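Local coordinates for hypothetical protein BACOVA_04980 (Bacteroides ovatus, PDB 3UFI) that is probably a fimbrillin-type pilus subunit that serves in cell adhesion, at residues N22-N26 against D282-D287; W38-I44 against N70-F76; E93-N99 against A140-R146. All coordinates share one frame; numbering follows the deposited sequence.

Contact 1: N22-N26 against D282-D287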
loop_
_atom_site.group_PDB
_atom_site.type_symbol
_atom_site.label_atom_id
_atom_site.label_comp_id
_atom_site.label_asym_id
_atom_site.label_seq_id
_atom_site.Cartn_x
_atom_site.Cartn_y
_atom_site.Cartn_z
ATOM N N ASN A 22 -2.551 -4.772 8.772
ATOM C CA ASN A 22 -1.706 -4.366 9.912
ATOM C C ASN A 22 -1.345 -2.916 9.771
ATOM O O ASN A 22 -0.674 -2.529 8.810
ATOM C CB ASN A 22 -0.441 -5.215 10.052
ATOM C CG ASN A 22 -0.735 -6.659 10.338
ATOM O OD1 ASN A 22 -1.808 -7.008 10.821
ATOM N ND2 ASN A 22 0.214 -7.524 10.054
ATOM N N GLU A 23 -1.829 -2.101 10.703
ATOM C CA GLU A 23 -1.560 -0.672 10.678
ATOM C C GLU A 23 -1.838 -0.035 12.018
ATOM O O GLU A 23 -2.488 -0.623 12.882
ATOM C CB GLU A 23 -2.362 0.041 9.567
ATOM C CG GLU A 23 -3.856 -0.223 9.586
ATOM C CD GLU A 23 -4.575 0.430 8.424
ATOM O OE1 GLU A 23 -4.088 0.321 7.274
ATOM O OE2 GLU A 23 -5.629 1.057 8.667
ATOM N N VAL A 24 -1.333 1.187 12.180
ATOM C CA VAL A 24 -1.529 1.971 13.393
ATOM C C VAL A 24 -2.967 2.458 13.423
ATOM O O VAL A 24 -3.466 3.064 12.473
ATOM C CB VAL A 24 -0.522 3.146 13.528
ATOM C CG1 VAL A 24 -0.787 3.957 14.804
ATOM C CG2 VAL A 24 0.919 2.641 13.503
ATOM N N VAL A 25 -3.631 2.140 14.519
ATOM C CA VAL A 25 -4.976 2.590 14.838
ATOM C C VAL A 25 -4.755 3.825 15.727
ATOM O O VAL A 25 -4.223 3.701 16.844
ATOM C CB VAL A 25 -5.792 1.470 15.514
ATOM C CG1 VAL A 25 -7.252 1.875 15.633
ATOM C CG2 VAL A 25 -5.655 0.155 14.751
ATOM N N ASN A 26 -5.046 5.017 15.183
ATOM C CA ASN A 26 -4.771 6.296 15.846
ATOM C C ASN A 26 -5.534 6.470 17.175
ATOM O O ASN A 26 -4.937 6.966 18.140
ATOM C CB ASN A 26 -5.052 7.467 14.900
ATOM C CG ASN A 26 -4.292 7.380 13.593
ATOM O OD1 ASN A 26 -3.052 7.352 13.565
ATOM N ND2 ASN A 26 -5.022 7.311 12.479
ATOM N N ASP A 282 5.376 2.936 12.488
ATOM C CA ASP A 282 4.724 1.840 11.785
ATOM C C ASP A 282 3.774 2.505 10.776
ATOM O O ASP A 282 3.855 3.718 10.578
ATOM C CB ASP A 282 4.005 0.879 12.752
ATOM C CG ASP A 282 4.924 0.048 13.623
ATOM O OD1 ASP A 282 5.964 -0.423 13.110
ATOM O OD2 ASP A 282 4.574 -0.182 14.798
ATOM N N TRP A 283 2.885 1.752 10.141
ATOM C CA TRP A 283 2.027 2.334 9.128
ATOM C C TRP A 283 0.939 3.240 9.677
ATOM O O TRP A 283 -0.132 2.800 10.113
ATOM C CB TRP A 283 1.420 1.283 8.231
ATOM C CG TRP A 283 0.946 1.867 6.940
ATOM C CD1 TRP A 283 -0.306 2.325 6.656
ATOM C CD2 TRP A 283 1.749 2.152 5.786
ATOM N NE1 TRP A 283 -0.367 2.743 5.349
ATOM C CE2 TRP A 283 0.885 2.655 4.792
ATOM C CE3 TRP A 283 3.108 1.968 5.474
ATOM C CZ2 TRP A 283 1.334 2.983 3.503
ATOM C CZ3 TRP A 283 3.544 2.264 4.190
ATOM C CH2 TRP A 283 2.663 2.766 3.221
ATOM N N ILE A 284 1.230 4.536 9.567
ATOM C CA ILE A 284 0.391 5.668 9.936
ATOM C C ILE A 284 -0.617 5.925 8.815
ATOM O O ILE A 284 -0.235 5.969 7.628
ATOM C CB ILE A 284 1.272 6.939 10.193
ATOM C CG1 ILE A 284 2.196 6.761 11.421
ATOM C CG2 ILE A 284 0.393 8.231 10.308
ATOM C CD1 ILE A 284 3.021 8.080 11.807
ATOM N N VAL A 285 -1.885 6.128 9.204
ATOM C CA VAL A 285 -2.983 6.438 8.292
ATOM C C VAL A 285 -3.653 7.739 8.756
ATOM O O VAL A 285 -3.650 8.045 9.958
ATOM C CB VAL A 285 -4.019 5.284 8.118
ATOM C CG1 VAL A 285 -3.385 4.044 7.488
ATOM C CG2 VAL A 285 -4.728 4.944 9.426
ATOM N N GLU A 286 -4.230 8.497 7.801
ATOM C CA GLU A 286 -4.952 9.739 8.089
ATOM C C GLU A 286 -6.333 9.398 8.659
ATOM O O GLU A 286 -7.030 8.550 8.092
ATOM C CB GLU A 286 -5.066 10.614 6.826
ATOM N N ASP A 287 -6.703 10.023 9.799
ATOM C CA ASP A 287 -7.989 9.790 10.464
ATOM C C ASP A 287 -9.084 10.641 9.832
ATOM O O ASP A 287 -9.658 10.245 8.820
ATOM C CB ASP A 287 -7.885 10.081 11.973
ATOM C CG ASP A 287 -8.284 8.929 12.889
ATOM O OD1 ASP A 287 -8.641 7.843 12.369
ATOM O OD2 ASP A 287 -8.232 9.109 14.127
HETATM O O HOH W 1 -2.305 5.512 11.668
#
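Val24 packs against the Asp282 side chain and the Trp283 carbonyl, and this is the tight part of the contact. Its CG2 methyl lies 3.6 Å from Asp282 CB. CG1 stands anti to the backbone N (chi1 179°), which leaves CG2 as the branch that touches. Val24 N donates to Trp283 O at 2.9 Å, in a fairly straight bond. Beside it, Glu23 CB comes to 3.6 Å from the same Trp283 O. The Glu23 side chain crosses that of Val285 at about a right angle, its carboxylate resting on the CG1 methyl. Glu23 OE1 is hydrogen-bonded to His157 NE2, and the His157 ring also stacks on Trp283. The C-terminal tail thus lies against the end of strand 16-25, the strand that pairs with 30-34 and 150-156 in the main sheet of this fimbrillin-like fold. Towards Asn26 the contact opens out and becomes polar. Asn26 ND2 donates to Val285 O at 3.0 Å, from above the carbonyl plane. One water bridges the two segments. It accepts from Val285 N at 2.6 Å and reaches Val24 O and Asn26 OD1. The carboxylate of Asp287, exposed and poorly ordered, only slides past Asn26, with its OD1 3.7 Å from Asn26 ND2.

Contact 2: W38-I44 against N70-F76; sequences WGSDDRI and NETGGSF
Trp38 lays one face of its indole over the edge of the Phe76 ring. Phe76 CZ sits over the centre of the indole, 3.5 Å from Trp38 CE2. The two planes stand at 89°, a T-shaped stack with Phe76 as the edge. Trp38 NE1 donates to Gly19 O in strand 16-25, which helps to fix the turn of the indole.

Ile44, at the start of strand 43-51, meets Phe76 from the opposite direction. Its CD1 methyl lies over a face of the phenyl ring, 3.9 Å from the centroid, in a CH-pi contact. CG1 of Ile44 falls between the backbone N and the carbonyl carbon (chi1 64°), and CD1 extends from it onto the ring. The opposite face of Phe76 has Asn70 ND2 near its rim.

Strands 66-72 and 75-78 form a beta hairpin here, closed by a type II' turn from Thr72 to Ser75. Strand 43-51 runs antiparallel to 66-72, and Asn70 N donates to Asp42 O at 2.8 Å, nearly in line with the carbonyl bond. A type I turn from Gly39 to Asp42 leads into strand 43-51. Gly39 N donates to Asp42 OD2 at 2.7 Å, a side-chain bond across the turn that meets the carboxylate from above its plane.

Asn70 sits between the two turns. Its ND2 donates to Gly73 O at 2.6 Å, with that oxygen in the amide plane. Its CG packs 3.7 Å from Trp38 CB, the amide tilted 27° from the indole. One water lies within hydrogen-bonding reach of Asn70 OD1 and Trp38 O. Another joins Trp38 N to Gly73 O. On the outer side, Arg43 NH2 forms a salt bridge with Asp41 OD1 at 2.9 Å, and that oxygen also pairs with Arg69.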
loop_
_atom_site.group_PDB
_atom_site.type_symbol
_atom_site.label_atom_id
_atom_site.label_comp_id
_atom_site.label_asym_id
_atom_site.label_seq_id
_atom_site.Cartn_x
_atom_site.Cartn_y
_atom_site.Cartn_z
ATOM N N TRP A 38 -11.229 -1.231 5.648
ATOM C CA TRP A 38 -11.304 -1.435 4.197
ATOM C C TRP A 38 -12.280 -0.425 3.621
ATOM O O TRP A 38 -13.265 -0.097 4.287
ATOM C CB TRP A 38 -11.804 -2.870 3.855
ATOM C CG TRP A 38 -10.855 -3.983 4.174
ATOM C CD1 TRP A 38 -10.892 -4.802 5.262
ATOM C CD2 TRP A 38 -9.731 -4.406 3.389
ATOM N NE1 TRP A 38 -9.856 -5.707 5.210
ATOM C CE2 TRP A 38 -9.151 -5.512 4.051
ATOM C CE3 TRP A 38 -9.169 -3.974 2.172
ATOM C CZ2 TRP A 38 -8.038 -6.187 3.541
ATOM C CZ3 TRP A 38 -8.078 -4.658 1.653
ATOM C CH2 TRP A 38 -7.512 -5.739 2.341
ATOM N N GLY A 39 -12.056 -0.002 2.378
ATOM C CA GLY A 39 -13.013 0.817 1.643
ATOM C C GLY A 39 -14.116 -0.108 1.158
ATOM O O GLY A 39 -13.862 -1.295 0.905
ATOM N N SER A 40 -15.335 0.414 1.007
ATOM C CA SER A 40 -16.513 -0.358 0.607
ATOM C C SER A 40 -16.399 -1.141 -0.740
ATOM O O SER A 40 -17.074 -2.163 -0.902
ATOM C CB SER A 40 -17.735 0.550 0.531
ATOM O OG SER A 40 -18.900 -0.219 0.267
ATOM N N ASP A 41 -15.609 -0.676 -1.694
ATOM C CA ASP A 41 -15.546 -1.410 -2.966
ATOM C C ASP A 41 -14.133 -2.006 -3.195
ATOM O O ASP A 41 -13.778 -2.295 -4.334
ATOM C CB ASP A 41 -15.935 -0.434 -4.113
ATOM C CG ASP A 41 -16.072 -1.035 -5.513
ATOM O OD1 ASP A 41 -16.782 -2.060 -5.655
ATOM O OD2 ASP A 41 -15.470 -0.472 -6.463
ATOM N N ASP A 42 -13.324 -2.165 -2.123
ATOM C CA ASP A 42 -11.942 -2.656 -2.229
ATOM C C ASP A 42 -11.886 -4.062 -2.823
ATOM O O ASP A 42 -12.689 -4.926 -2.471
ATOM C CB ASP A 42 -11.233 -2.621 -0.875
ATOM C CG ASP A 42 -10.802 -1.228 -0.423
ATOM O OD1 ASP A 42 -10.943 -0.256 -1.225
ATOM O OD2 ASP A 42 -10.278 -1.114 0.689
ATOM N N ARG A 43 -10.926 -4.263 -3.730
ATOM C CA ARG A 43 -10.746 -5.495 -4.472
ATOM C C ARG A 43 -9.406 -6.118 -4.209
ATOM O O ARG A 43 -8.381 -5.450 -4.287
ATOM C CB ARG A 43 -10.906 -5.246 -5.985
ATOM C CG ARG A 43 -12.094 -4.396 -6.420
ATOM C CD ARG A 43 -13.373 -5.128 -6.136
ATOM N NE ARG A 43 -14.534 -4.346 -6.534
ATOM C CZ ARG A 43 -15.156 -4.451 -7.704
ATOM N NH1 ARG A 43 -14.723 -5.308 -8.622
ATOM N NH2 ARG A 43 -16.227 -3.718 -7.956
ATOM N N ILE A 44 -9.413 -7.439 -3.968
ATOM C CA ILE A 44 -8.189 -8.210 -3.747
ATOM C C ILE A 44 -8.113 -9.353 -4.780
ATOM O O ILE A 44 -9.136 -9.766 -5.318
ATOM C CB ILE A 44 -8.115 -8.748 -2.269
ATOM C CG1 ILE A 44 -9.259 -9.767 -1.955
ATOM C CG2 ILE A 44 -8.029 -7.579 -1.235
ATOM C CD1 ILE A 44 -9.128 -10.548 -0.600
ATOM N N ASN A 70 -14.662 -6.356 -1.129
ATOM C CA ASN A 70 -15.034 -6.146 0.264
ATOM C C ASN A 70 -16.545 -5.917 0.349
ATOM O O ASN A 70 -17.045 -5.011 -0.296
ATOM C CB ASN A 70 -14.249 -4.976 0.871
ATOM C CG ASN A 70 -14.618 -4.706 2.300
ATOM O OD1 ASN A 70 -15.220 -3.690 2.632
ATOM N ND2 ASN A 70 -14.334 -5.644 3.166
ATOM N N GLU A 71 -17.271 -6.793 1.059
ATOM C CA GLU A 71 -18.719 -6.701 1.245
ATOM C C GLU A 71 -18.991 -5.688 2.360
ATOM O O GLU A 71 -19.544 -4.619 2.109
ATOM C CB GLU A 71 -19.315 -8.087 1.552
ATOM C CG GLU A 71 -20.837 -8.120 1.613
ATOM C CD GLU A 71 -21.602 -8.165 0.299
ATOM O OE1 GLU A 71 -21.157 -7.541 -0.694
ATOM O OE2 GLU A 71 -22.675 -8.810 0.276
ATOM N N THR A 72 -18.521 -5.991 3.571
ATOM C CA THR A 72 -18.617 -5.124 4.758
ATOM C C THR A 72 -17.612 -5.613 5.801
ATOM O O THR A 72 -17.481 -6.817 6.025
ATOM C CB THR A 72 -20.067 -5.052 5.302
ATOM O OG1 THR A 72 -20.117 -4.076 6.340
ATOM C CG2 THR A 72 -20.620 -6.405 5.770
ATOM N N GLY A 73 -16.922 -4.675 6.426
ATOM C CA GLY A 73 -15.915 -4.997 7.424
ATOM C C GLY A 73 -14.739 -5.610 6.720
ATOM O O GLY A 73 -14.316 -5.090 5.700
ATOM N N GLY A 74 -14.230 -6.723 7.218
ATOM C CA GLY A 74 -13.136 -7.388 6.512
ATOM C C GLY A 74 -13.614 -8.609 5.758
ATOM O O GLY A 74 -12.819 -9.473 5.433
ATOM N N SER A 75 -14.924 -8.712 5.531
ATOM C CA SER A 75 -15.562 -9.820 4.847
ATOM C C SER A 75 -15.567 -9.603 3.328
ATOM O O SER A 75 -16.083 -8.593 2.859
ATOM C CB SER A 75 -16.987 -9.990 5.358
ATOM O OG SER A 75 -17.616 -10.974 4.552
ATOM N N PHE A 76 -15.019 -10.565 2.570
ATOM C CA PHE A 76 -14.922 -10.483 1.116
ATOM C C PHE A 76 -15.831 -11.474 0.435
ATOM O O PHE A 76 -16.046 -12.581 0.930
ATOM C CB PHE A 76 -13.466 -10.701 0.658
ATOM C CG PHE A 76 -12.562 -9.541 0.998
ATOM C CD1 PHE A 76 -12.036 -9.396 2.282
ATOM C CD2 PHE A 76 -12.230 -8.590 0.035
ATOM C CE1 PHE A 76 -11.212 -8.308 2.601
ATOM C CE2 PHE A 76 -11.406 -7.505 0.354
ATOM C CZ PHE A 76 -10.887 -7.381 1.633
HETATM O O HOH W 2 -15.875 -1.624 4.577
HETATM O O HOH W 3 -13.984 -2.268 6.651
#

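Contact 3: E93-N99 against A140-R146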
loop_
_atom_site.group_PDB
_atom_site.type_symbol
_atom_site.label_atom_id
_atom_site.label_comp_id
_atom_site.label_asym_id
_atom_site.label_seq_id
_atom_site.Cartn_x
_atom_site.Cartn_y
_atom_site.Cartn_z
ATOM N N GLU A 93 -9.061 -32.977 2.381
ATOM C CA GLU A 93 -8.875 -32.697 3.797
ATOM C C GLU A 93 -7.452 -32.246 4.106
ATOM O O GLU A 93 -7.086 -32.140 5.275
ATOM C CB GLU A 93 -9.244 -33.946 4.644
ATOM C CG GLU A 93 -10.577 -34.622 4.311
ATOM C CD GLU A 93 -11.819 -33.773 4.084
ATOM O OE1 GLU A 93 -12.062 -32.831 4.874
ATOM O OE2 GLU A 93 -12.577 -34.085 3.136
ATOM N N GLY A 94 -6.675 -31.957 3.073
ATOM C CA GLY A 94 -5.312 -31.470 3.235
ATOM C C GLY A 94 -5.241 -29.967 3.447
ATOM O O GLY A 94 -6.270 -29.281 3.509
ATOM N N GLU A 95 -4.012 -29.459 3.580
ATOM C CA GLU A 95 -3.718 -28.042 3.783
ATOM C C GLU A 95 -3.327 -27.378 2.484
ATOM O O GLU A 95 -2.840 -28.034 1.566
ATOM C CB GLU A 95 -2.597 -27.854 4.804
ATOM C CG GLU A 95 -2.933 -28.410 6.178
ATOM C CD GLU A 95 -1.994 -28.015 7.298
ATOM O OE1 GLU A 95 -0.793 -27.779 7.029
ATOM O OE2 GLU A 95 -2.468 -27.947 8.455
ATOM N N PHE A 96 -3.547 -26.067 2.409
ATOM C CA PHE A 96 -3.217 -25.237 1.256
ATOM C C PHE A 96 -2.532 -23.984 1.711
ATOM O O PHE A 96 -2.720 -23.553 2.851
ATOM C CB PHE A 96 -4.482 -24.864 0.466
ATOM C CG PHE A 96 -5.267 -26.032 -0.085
ATOM C CD1 PHE A 96 -6.162 -26.734 0.719
ATOM C CD2 PHE A 96 -5.138 -26.410 -1.420
ATOM C CE1 PHE A 96 -6.875 -27.817 0.208
ATOM C CE2 PHE A 96 -5.870 -27.474 -1.935
ATOM C CZ PHE A 96 -6.733 -28.172 -1.123
ATOM N N THR A 97 -1.731 -23.410 0.825
ATOM C CA THR A 97 -1.106 -22.117 0.991
ATOM C C THR A 97 -1.779 -21.189 -0.002
ATOM O O THR A 97 -1.882 -21.517 -1.181
ATOM C CB THR A 97 0.410 -22.150 0.828
ATOM O OG1 THR A 97 0.954 -23.031 1.804
ATOM C CG2 THR A 97 1.034 -20.758 0.985
ATOM N N LEU A 98 -2.263 -20.045 0.483
ATOM C CA LEU A 98 -2.916 -19.048 -0.362
ATOM C C LEU A 98 -2.270 -17.712 -0.176
ATOM O O LEU A 98 -1.875 -17.379 0.936
ATOM C CB LEU A 98 -4.427 -18.921 -0.017
ATOM C CG LEU A 98 -5.427 -19.829 -0.747
ATOM C CD1 LEU A 98 -5.259 -21.305 -0.346
ATOM C CD2 LEU A 98 -6.854 -19.396 -0.438
ATOM N N ASN A 99 -2.172 -16.932 -1.249
ATOM C CA ASN A 99 -1.616 -15.571 -1.255
ATOM C C ASN A 99 -2.689 -14.606 -1.639
ATOM O O ASN A 99 -3.586 -14.989 -2.395
ATOM C CB ASN A 99 -0.457 -15.416 -2.266
ATOM C CG ASN A 99 0.698 -16.345 -2.100
ATOM O OD1 ASN A 99 1.215 -16.552 -1.002
ATOM N ND2 ASN A 99 1.162 -16.880 -3.212
ATOM N N ALA A 140 -0.614 -10.643 1.546
ATOM C CA ALA A 140 -0.859 -11.601 2.629
ATOM C C ALA A 140 -0.569 -13.000 2.145
ATOM O O ALA A 140 -0.710 -13.291 0.969
ATOM C CB ALA A 140 -2.302 -11.509 3.112
ATOM N N GLN A 141 -0.127 -13.849 3.034
ATOM C CA GLN A 141 0.042 -15.261 2.728
ATOM C C GLN A 141 -0.508 -16.042 3.907
ATOM O O GLN A 141 -0.155 -15.756 5.051
ATOM C CB GLN A 141 1.482 -15.650 2.386
ATOM C CG GLN A 141 1.580 -17.158 2.142
ATOM C CD GLN A 141 2.954 -17.619 1.773
ATOM O OE1 GLN A 141 3.788 -17.916 2.636
ATOM N NE2 GLN A 141 3.191 -17.729 0.479
ATOM N N ALA A 142 -1.439 -16.957 3.630
ATOM C CA ALA A 142 -2.066 -17.823 4.635
ATOM C C ALA A 142 -1.649 -19.270 4.410
ATOM O O ALA A 142 -1.803 -19.800 3.308
ATOM C CB ALA A 142 -3.587 -17.688 4.564
ATOM N N THR A 143 -1.091 -19.906 5.446
ATOM C CA THR A 143 -0.687 -21.318 5.397
ATOM C C THR A 143 -1.699 -22.128 6.226
ATOM O O THR A 143 -2.415 -21.549 7.038
ATOM C CB THR A 143 0.745 -21.496 5.898
ATOM O OG1 THR A 143 0.804 -21.038 7.250
ATOM C CG2 THR A 143 1.767 -20.754 5.040
ATOM N N GLY A 144 -1.778 -23.426 5.985
ATOM C CA GLY A 144 -2.685 -24.320 6.703
ATOM C C GLY A 144 -4.149 -24.058 6.410
ATOM O O GLY A 144 -5.003 -24.334 7.247
ATOM N N VAL A 145 -4.448 -23.526 5.208
ATOM C CA VAL A 145 -5.803 -23.231 4.751
ATOM C C VAL A 145 -6.475 -24.565 4.464
ATOM O O VAL A 145 -5.850 -25.466 3.895
ATOM C CB VAL A 145 -5.793 -22.277 3.526
ATOM C CG1 VAL A 145 -7.194 -22.059 2.945
ATOM C CG2 VAL A 145 -5.131 -20.951 3.872
ATOM N N ARG A 146 -7.746 -24.681 4.884
ATOM C CA ARG A 146 -8.524 -25.890 4.703
ATOM C C ARG A 146 -9.678 -25.657 3.739
ATOM O O ARG A 146 -10.178 -24.542 3.630
ATOM C CB ARG A 146 -9.046 -26.396 6.061
ATOM C CG ARG A 146 -7.944 -26.816 7.049
ATOM C CD ARG A 146 -7.234 -28.123 6.692
ATOM N NE ARG A 146 -8.148 -29.260 6.520
ATOM C CZ ARG A 146 -8.625 -30.001 7.516
ATOM N NH1 ARG A 146 -8.311 -29.716 8.772
ATOM N NH2 ARG A 146 -9.439 -31.015 7.264
HETATM O O HOH W 4 -8.897 -29.273 3.494
HETATM O O HOH W 5 -4.958 -25.979 9.601
HETATM O O HOH W 6 0.047 -24.927 4.471
#
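Gln141 NE2 donates to Asn99 OD1 at 2.7 Å in one of the two Asn99 conformers, at one end of an antiparallel ladder broken by a G1 beta bulge. The two amides lie side by side, nearly coplanar, with the donor in the carbonyl plane of Asn99. Gln141 is fully extended, with CG anti to the backbone N (chi1 177°), which carries its amide out to that oxygen. Asn99 ND2 donates to Glu49 on the next strand, so in that conformer both ends of the Asn99 amide have partners.

In the ladder Leu98 and Ala142 are a hydrogen-bonded pair, with Leu98 N to Ala142 O at 2.9 Å and Ala142 N to Leu98 O at 2.8 Å. At the bulge Gly144 and Val145 both face Phe96. Gly144 has positive phi, and Val145 takes up the pairing through Val145 N to Phe96 O at 2.9 Å.

Apolar packing follows on the face of Phe96, Leu98 and Val145. The Leu98 and Val145 side chains cross at about a right angle, with Leu98 CD1 3.9 Å from Val145 CG1. Leu98 also meets Phe153 of strand 150-156, and Val145 meets Val151. At the solvent end, Arg146, in one of its two conformers, lays one face of its guanidinium over Glu93 O. The strand turns a corner at Gly144, where a water accepts from Gly144 N at 2.8 Å.

From the N terminus the chain first enters strand 16-25, whose end becomes one side of contact 1. It soon reaches 38-44, and 26 residues beyond that segment the hairpin at 70-76 returns to close contact 2. Strand 95-102 follows, and the chain comes back at 140-146 to close contact 3. Contacts 2 and 3 therefore stand in series. Both nest inside the long loop that the C-terminal segment 282-287 closes at contact 1. All three reach the same mixed sheet. Strand 43-51 links contacts 2 and 3, and strand 16-25 pairs with 75-78 between contacts 1 and 2. The contact centres lie about 18 to 27 Å apart.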